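Local coordinates for protein homoserine kinase (Listeria monocytogenes, PDB 3HUL) that probably catalyses the ATP-dependent phosphorylation of L-homoserine to O-phospho-L-homoserine, the fourth of five steps from aspartate to threonine, at residues I42-N45 with G49-H52; V127-A130 with W135-G138; K235-Y240 with Q264-T269. All coordinates share one frame; numbering follows the deposited sequence.

Interaction 1 (I42-N45 with G49-H52); sequences IEHN and GIPH
H44 and H52 lay their imidazoles almost flat on each other, the planes 3° apart and the ring centroids 3.9 Å apart, an offset stack in which CE1 of H52 sits over the middle of the H44 ring. Both rings are kept from turning by bonds at their edges. H44 NE2 donates to I50 O at 2.8 Å; the oxygen lies in the ring plane, although the nitrogen stands well above the plane of the I50 carbonyl. H52 ND1 reaches I42 O at 2.9 Å, head-on to the carbonyl but tilted from its own ring plane. With I42 N giving its hydrogen to H52 O, I42 meets H52 through two bonds. The chain here is a tight loop that leaves strand 41-43, on the margin of the mixed sheet of this GHMP kinase, and doubles back beside it. Its packed side faces strand 72-78, where the buried I42 lies on L74 and M76. At the loop end the contact thins: I50 touches H44 through CB and CG2, the latter 3.5 Å from H44 NE2, and its CG1 branch heads away. E43 and N45, both exposed, start their side chains away from 49-52. The other ring nitrogen, H44 ND1, is hydrogen-bonded to I46 N.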
loop_
_atom_site.group_PDB
_atom_site.type_symbol
_atom_site.label_atom_id
_atom_site.label_comp_id
_atom_site.label_asym_id
_atom_site.label_seq_id
_atom_site.Cartn_x
_atom_site.Cartn_y
_atom_site.Cartn_z
ATOM N N ILE A 42 2.627 14.969 -41.477
ATOM C CA ILE A 42 2.319 13.717 -40.799
ATOM C C ILE A 42 1.529 12.861 -41.755
ATOM O O ILE A 42 0.447 13.255 -42.187
ATOM C CB ILE A 42 1.453 13.913 -39.521
ATOM C CG1 ILE A 42 2.154 14.801 -38.503
ATOM C CG2 ILE A 42 1.122 12.567 -38.889
ATOM C CD1 ILE A 42 1.278 15.188 -37.332
ATOM N N GLU A 43 2.060 11.688 -42.080
ATOM C CA GLU A 43 1.304 10.707 -42.833
ATOM C C GLU A 43 0.420 9.956 -41.860
ATOM O O GLU A 43 0.889 9.522 -40.800
ATOM C CB GLU A 43 2.230 9.731 -43.556
ATOM C CG GLU A 43 1.496 8.708 -44.427
ATOM C CD GLU A 43 2.378 7.535 -44.831
ATOM O OE1 GLU A 43 1.859 6.394 -44.880
ATOM O OE2 GLU A 43 3.593 7.750 -45.085
ATOM N N HIS A 44 -0.855 9.817 -42.219
ATOM C CA HIS A 44 -1.821 9.062 -41.429
ATOM C C HIS A 44 -3.096 8.818 -42.205
ATOM O O HIS A 44 -3.386 9.534 -43.162
ATOM C CB HIS A 44 -2.145 9.764 -40.101
ATOM C CG HIS A 44 -3.073 10.940 -40.220
ATOM N ND1 HIS A 44 -4.428 10.807 -40.439
ATOM C CD2 HIS A 44 -2.847 12.269 -40.075
ATOM C CE1 HIS A 44 -4.991 12.002 -40.457
ATOM N NE2 HIS A 44 -4.053 12.906 -40.235
ATOM N N ASN A 45 -3.858 7.821 -41.765
ATOM C CA ASN A 45 -5.194 7.557 -42.294
ATOM C C ASN A 45 -6.269 7.532 -41.185
ATOM O O ASN A 45 -7.154 6.675 -41.188
ATOM C CB ASN A 45 -5.203 6.256 -43.131
ATOM C CG ASN A 45 -4.467 5.090 -42.446
ATOM O OD1 ASN A 45 -3.419 5.272 -41.810
ATOM N ND2 ASN A 45 -5.003 3.886 -42.599
ATOM N N GLY A 49 -11.307 15.460 -39.418
ATOM C CA GLY A 49 -10.584 16.676 -39.737
ATOM C C GLY A 49 -9.240 16.744 -39.046
ATOM O O GLY A 49 -8.857 17.819 -38.570
ATOM N N ILE A 50 -8.532 15.610 -38.979
ATOM C CA ILE A 50 -7.189 15.551 -38.365
ATOM C C ILE A 50 -6.101 15.985 -39.372
ATOM O O ILE A 50 -5.734 15.206 -40.256
ATOM C CB ILE A 50 -6.857 14.126 -37.799
ATOM C CG1 ILE A 50 -7.880 13.668 -36.737
ATOM C CG2 ILE A 50 -5.428 14.076 -37.259
ATOM C CD1 ILE A 50 -7.940 14.524 -35.446
ATOM N N PRO A 51 -5.575 17.216 -39.229
ATOM C CA PRO A 51 -4.665 17.793 -40.230
ATOM C C PRO A 51 -3.344 17.024 -40.366
ATOM O O PRO A 51 -2.977 16.247 -39.466
ATOM C CB PRO A 51 -4.408 19.221 -39.710
ATOM C CG PRO A 51 -5.457 19.460 -38.662
ATOM C CD PRO A 51 -5.736 18.113 -38.071
ATOM N N HIS A 52 -2.652 17.239 -41.490
ATOM C CA HIS A 52 -1.398 16.558 -41.787
ATOM C C HIS A 52 -0.216 17.526 -41.747
ATOM O O HIS A 52 0.898 17.176 -42.151
ATOM C CB HIS A 52 -1.447 15.894 -43.164
ATOM C CG HIS A 52 -2.498 14.839 -43.307
ATOM N ND1 HIS A 52 -2.202 13.494 -43.335
ATOM C CD2 HIS A 52 -3.841 14.933 -43.460
ATOM C CE1 HIS A 52 -3.319 12.802 -43.485
ATOM N NE2 HIS A 52 -4.330 13.651 -43.566
#

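Interaction 2 (V127-A130 with W135-G138); sequences VAPA and WVVG
A128 and P129, neighbours in the first turn of helix 127-132, share one side chain of the strand, that of V136, its two methyls divided between them, and together they make all of the side-chain contact. V127, at the start of the segment, does not reach the strand. Next comes A128, whose CB points at the strand and meets CG1 of V136 at 3.7 Å, methyl to methyl. That methyl is brought forward by the valine torsion, which sets CG1 opposite the backbone N (chi1 -173°) and CG2 beside it. A128 also touches V114, so it lies between the strand and helix 110-121.

P129 takes the other branch. CG2 of V136 sits over one face of the pyrrolidine, above its N-CA side, 3.6 Å from P129 CA, with P129 CB at 3.9 Å and CD at 4.0 Å. This is helix-on-sheet packing in the N-terminal part of the GHMP kinase fold: the helix is followed by a short turn into strand 135-141, and V136 is the residue of 135-138 whose side chain faces back to it. The CA atoms of P129 and V136, the nearest such pair across the two segments, are 5.5 Å apart. W135 and V137 lie on the opposite face of the strand, against helix 181-198 and C21 of strand 21-25, and V137 also packs on N192 of the second subunit. A130 closes the segment with its methyl turned from the strand onto V94 of helix 88-103, the helix that V127 also meets and that carries S90, one of the residues predicted to bind ATP, about 7 Å from P129 side chain to side chain.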
loop_
_atom_site.group_PDB
_atom_site.type_symbol
_atom_site.label_atom_id
_atom_site.label_comp_id
_atom_site.label_asym_id
_atom_site.label_seq_id
_atom_site.Cartn_x
_atom_site.Cartn_y
_atom_site.Cartn_z
ATOM N N VAL A 127 -3.857 13.547 -18.959
ATOM C CA VAL A 127 -2.429 13.716 -19.252
ATOM C C VAL A 127 -1.450 13.109 -18.241
ATOM O O VAL A 127 -0.396 12.611 -18.624
ATOM C CB VAL A 127 -2.035 15.212 -19.580
ATOM C CG1 VAL A 127 -2.736 15.696 -20.868
ATOM C CG2 VAL A 127 -2.288 16.161 -18.404
ATOM N N ALA A 128 -1.780 13.137 -16.956
ATOM C CA ALA A 128 -0.871 12.562 -15.976
ATOM C C ALA A 128 -0.744 11.028 -16.193
ATOM O O ALA A 128 0.366 10.526 -16.338
ATOM C CB ALA A 128 -1.310 12.916 -14.530
ATOM N N PRO A 129 -1.875 10.291 -16.265
ATOM C CA PRO A 129 -1.714 8.859 -16.590
ATOM C C PRO A 129 -1.127 8.601 -18.004
ATOM O O PRO A 129 -0.457 7.587 -18.197
ATOM C CB PRO A 129 -3.137 8.273 -16.438
ATOM C CG PRO A 129 -4.050 9.410 -16.326
ATOM C CD PRO A 129 -3.276 10.651 -15.968
ATOM N N ALA A 130 -1.342 9.506 -18.970
ATOM C CA ALA A 130 -0.707 9.343 -20.285
ATOM C C ALA A 130 0.816 9.407 -20.163
ATOM O O ALA A 130 1.528 8.656 -20.817
ATOM C CB ALA A 130 -1.229 10.388 -21.304
ATOM N N TRP A 135 -2.686 4.243 -12.884
ATOM C CA TRP A 135 -3.782 5.014 -12.276
ATOM C C TRP A 135 -3.162 6.203 -11.547
ATOM O O TRP A 135 -2.241 6.025 -10.725
ATOM C CB TRP A 135 -4.632 4.113 -11.361
ATOM C CG TRP A 135 -5.595 4.831 -10.458
ATOM C CD1 TRP A 135 -6.397 5.890 -10.777
ATOM C CD2 TRP A 135 -5.852 4.535 -9.082
ATOM N NE1 TRP A 135 -7.129 6.275 -9.685
ATOM C CE2 TRP A 135 -6.812 5.464 -8.628
ATOM C CE3 TRP A 135 -5.390 3.550 -8.200
ATOM C CZ2 TRP A 135 -7.325 5.446 -7.316
ATOM C CZ3 TRP A 135 -5.872 3.543 -6.885
ATOM C CH2 TRP A 135 -6.829 4.499 -6.456
ATOM N N VAL A 136 -3.616 7.406 -11.901
ATOM C CA VAL A 136 -3.123 8.633 -11.257
ATOM C C VAL A 136 -4.249 9.373 -10.570
ATOM O O VAL A 136 -5.306 9.584 -11.169
ATOM C CB VAL A 136 -2.411 9.589 -12.243
ATOM C CG1 VAL A 136 -1.729 10.812 -11.458
ATOM C CG2 VAL A 136 -1.376 8.826 -13.014
ATOM N N VAL A 137 -4.033 9.706 -9.298
ATOM C CA VAL A 137 -4.913 10.612 -8.569
ATOM C C VAL A 137 -4.219 11.971 -8.552
ATOM O O VAL A 137 -3.074 12.095 -8.092
ATOM C CB VAL A 137 -5.179 10.133 -7.120
ATOM C CG1 VAL A 137 -6.004 11.172 -6.313
ATOM C CG2 VAL A 137 -5.833 8.780 -7.109
ATOM N N GLY A 138 -4.916 12.991 -9.038
ATOM C CA GLY A 138 -4.297 14.279 -9.299
ATOM C C GLY A 138 -5.089 15.452 -8.800
ATOM O O GLY A 138 -6.295 15.359 -8.527
#

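Interaction 3 (K235-Y240 with Q264-T269); sequences KNQGAY and QTSLQT
Q237 and S266 meet through one polar bridge between the loop that follows helix 227-235 and the helix 260-268, two elements of the C-terminal part of the GHMP kinase fold that pack near the strands 251-255 and 156-161. Q237 NE2 donates to S266 OG at 2.7 Å, a short and fairly straight bond of 162°, with the hydroxyl close to the amide plane. The backbones stay well apart, 9.5 Å between the CA atoms of these two residues, so the long glutamine spans the gap. Its chain runs extended beyond CG (chi2 175°), which carries the amide across to the helix. On the other side S266 turns OG opposite its backbone N (chi1 -164°), which points the hydroxyl at the glutamine amide.

Further out, the glutamine stands where helix 227-235 gives way to loop. A type I turn runs from K235 to G238, and G238, with positive phi, ends the helix in a Schellman motif; G238 N returns to K235 O at 3.1 Å. Q237 NE2 also makes a weak bond to V233 O, back in the last turn. Around the bridge, apolar residues pack on other elements: L267 on V233, V253, I158 and F160, and A239 on A234, V253 and A255, joining the helix and the loop to the sheet.

At the C-terminal turn of the serine's own helix, S266 O accepts from two donors of the same residue: T269 N at 3.2 Å, and T269 OG1 at 2.7 Å, the hydroxyl hydrogen-bonding from 20° off the carbonyl plane.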
loop_
_atom_site.group_PDB
_atom_site.type_symbol
_atom_site.label_atom_id
_atom_site.label_comp_id
_atom_site.label_asym_id
_atom_site.label_seq_id
_atom_site.Cartn_x
_atom_site.Cartn_y
_atom_site.Cartn_z
ATOM N N LYS A 235 -22.848 -6.539 -14.370
ATOM C CA LYS A 235 -22.732 -6.719 -12.926
ATOM C C LYS A 235 -23.399 -8.002 -12.468
ATOM O O LYS A 235 -22.976 -8.610 -11.487
ATOM C CB LYS A 235 -23.319 -5.514 -12.198
ATOM C CG LYS A 235 -22.411 -4.285 -12.375
ATOM C CD LYS A 235 -23.171 -2.984 -12.443
ATOM C CE LYS A 235 -23.658 -2.556 -11.085
ATOM N NZ LYS A 235 -22.568 -2.726 -10.129
ATOM N N ASN A 236 -24.423 -8.444 -13.197
ATOM C CA ASN A 236 -25.001 -9.731 -12.824
ATOM C C ASN A 236 -24.099 -10.931 -13.107
ATOM O O ASN A 236 -24.409 -12.017 -12.643
ATOM C CB ASN A 236 -26.391 -9.936 -13.391
ATOM C CG ASN A 236 -26.379 -10.132 -14.836
ATOM O OD1 ASN A 236 -25.571 -10.853 -15.370
ATOM N ND2 ASN A 236 -27.293 -9.472 -15.509
ATOM N N GLN A 237 -23.016 -10.725 -13.867
ATOM C CA GLN A 237 -21.977 -11.748 -14.054
ATOM C C GLN A 237 -20.702 -11.495 -13.211
ATOM O O GLN A 237 -19.782 -12.313 -13.204
ATOM C CB GLN A 237 -21.597 -11.892 -15.528
ATOM C CG GLN A 237 -22.778 -12.161 -16.471
ATOM C CD GLN A 237 -22.358 -12.167 -17.934
ATOM O OE1 GLN A 237 -21.354 -12.770 -18.302
ATOM N NE2 GLN A 237 -23.132 -11.504 -18.768
ATOM N N GLY A 238 -20.662 -10.374 -12.493
ATOM C CA GLY A 238 -19.575 -10.114 -11.552
ATOM C C GLY A 238 -18.706 -8.925 -11.926
ATOM O O GLY A 238 -17.617 -8.749 -11.377
ATOM N N ALA A 239 -19.156 -8.120 -12.887
ATOM C CA ALA A 239 -18.431 -6.898 -13.228
ATOM C C ALA A 239 -18.583 -5.919 -12.050
ATOM O O ALA A 239 -19.543 -6.002 -11.281
ATOM C CB ALA A 239 -18.945 -6.294 -14.530
ATOM N N TYR A 240 -17.625 -5.007 -11.913
ATOM C CA TYR A 240 -17.669 -4.007 -10.838
ATOM C C TYR A 240 -18.599 -2.844 -11.103
ATOM O O TYR A 240 -19.246 -2.335 -10.194
ATOM C CB TYR A 240 -16.269 -3.459 -10.593
ATOM C CG TYR A 240 -15.222 -4.527 -10.398
ATOM C CD1 TYR A 240 -15.388 -5.518 -9.426
ATOM C CD2 TYR A 240 -14.040 -4.516 -11.151
ATOM C CE1 TYR A 240 -14.417 -6.519 -9.237
ATOM C CE2 TYR A 240 -13.038 -5.516 -10.958
ATOM C CZ TYR A 240 -13.241 -6.495 -10.010
ATOM O OH TYR A 240 -12.276 -7.458 -9.800
ATOM N N GLN A 264 -16.898 -9.763 -22.810
ATOM C CA GLN A 264 -16.920 -9.179 -24.140
ATOM C C GLN A 264 -18.032 -9.850 -24.964
ATOM O O GLN A 264 -18.970 -9.195 -25.386
ATOM C CB GLN A 264 -15.575 -9.340 -24.842
ATOM C CG GLN A 264 -15.516 -8.655 -26.234
ATOM C CD GLN A 264 -14.110 -8.703 -26.864
ATOM O OE1 GLN A 264 -13.476 -9.747 -26.893
ATOM N NE2 GLN A 264 -13.631 -7.567 -27.353
ATOM N N THR A 265 -17.912 -11.166 -25.122
ATOM C CA THR A 265 -18.860 -12.017 -25.855
ATOM C C THR A 265 -20.293 -11.758 -25.429
ATOM O O THR A 265 -21.145 -11.445 -26.249
ATOM C CB THR A 265 -18.462 -13.527 -25.710
ATOM O OG1 THR A 265 -17.137 -13.660 -26.205
ATOM C CG2 THR A 265 -19.393 -14.470 -26.527
ATOM N N SER A 266 -20.532 -11.851 -24.134
ATOM C CA SER A 266 -21.826 -11.555 -23.546
ATOM C C SER A 266 -22.391 -10.147 -23.868
ATOM O O SER A 266 -23.590 -9.986 -24.162
ATOM C CB SER A 266 -21.674 -11.716 -22.051
ATOM O OG SER A 266 -22.925 -11.812 -21.442
ATOM N N LEU A 267 -21.545 -9.122 -23.790
ATOM C CA LEU A 267 -22.026 -7.755 -24.047
ATOM C C LEU A 267 -22.269 -7.508 -25.540
ATOM O O LEU A 267 -23.146 -6.743 -25.902
ATOM C CB LEU A 267 -21.075 -6.705 -23.461
ATOM C CG LEU A 267 -21.082 -6.683 -21.920
ATOM C CD1 LEU A 267 -19.763 -6.146 -21.397
ATOM C CD2 LEU A 267 -22.244 -5.899 -21.337
ATOM N N GLN A 268 -21.465 -8.153 -26.386
ATOM C CA GLN A 268 -21.696 -8.193 -27.817
ATOM C C GLN A 268 -23.078 -8.720 -28.228
ATOM O O GLN A 268 -23.527 -8.411 -29.322
ATOM C CB GLN A 268 -20.589 -8.998 -28.506
ATOM C CG GLN A 268 -19.303 -8.199 -28.625
ATOM C CD GLN A 268 -18.094 -8.995 -29.043
ATOM O OE1 GLN A 268 -18.046 -10.227 -28.938
ATOM N NE2 GLN A 268 -17.075 -8.280 -29.494
ATOM N N THR A 269 -23.762 -9.483 -27.367
ATOM C CA THR A 269 -25.102 -9.992 -27.719
ATOM C C THR A 269 -26.189 -8.930 -27.624
ATOM O O THR A 269 -27.317 -9.167 -28.049
ATOM C CB THR A 269 -25.577 -11.221 -26.880
ATOM O OG1 THR A 269 -25.816 -10.819 -25.534
ATOM C CG2 THR A 269 -24.589 -12.387 -26.927
#

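How the interactions relate
The three contacts follow one another along the chain without touching. Interactions 1 and 2 both reach the mixed sheet, at separate places: their centres are 27 Å apart and their nearest atoms about 16 Å. Each comes near the predicted ATP-binding segment, by I50, whose side chain is about 5 Å from that of P82, and by P129, about 7 Å from S90 in the same measure. Interaction 3 belongs to the C-terminal part of the fold, away from that site; its centre is 36 Å from interaction 1 and 27 Å from interaction 2, with nearest atoms about 21 and 12 Å away. Interactions 1 and 3 lie at the surface, whereas 2 is buried nearer the middle of the chain.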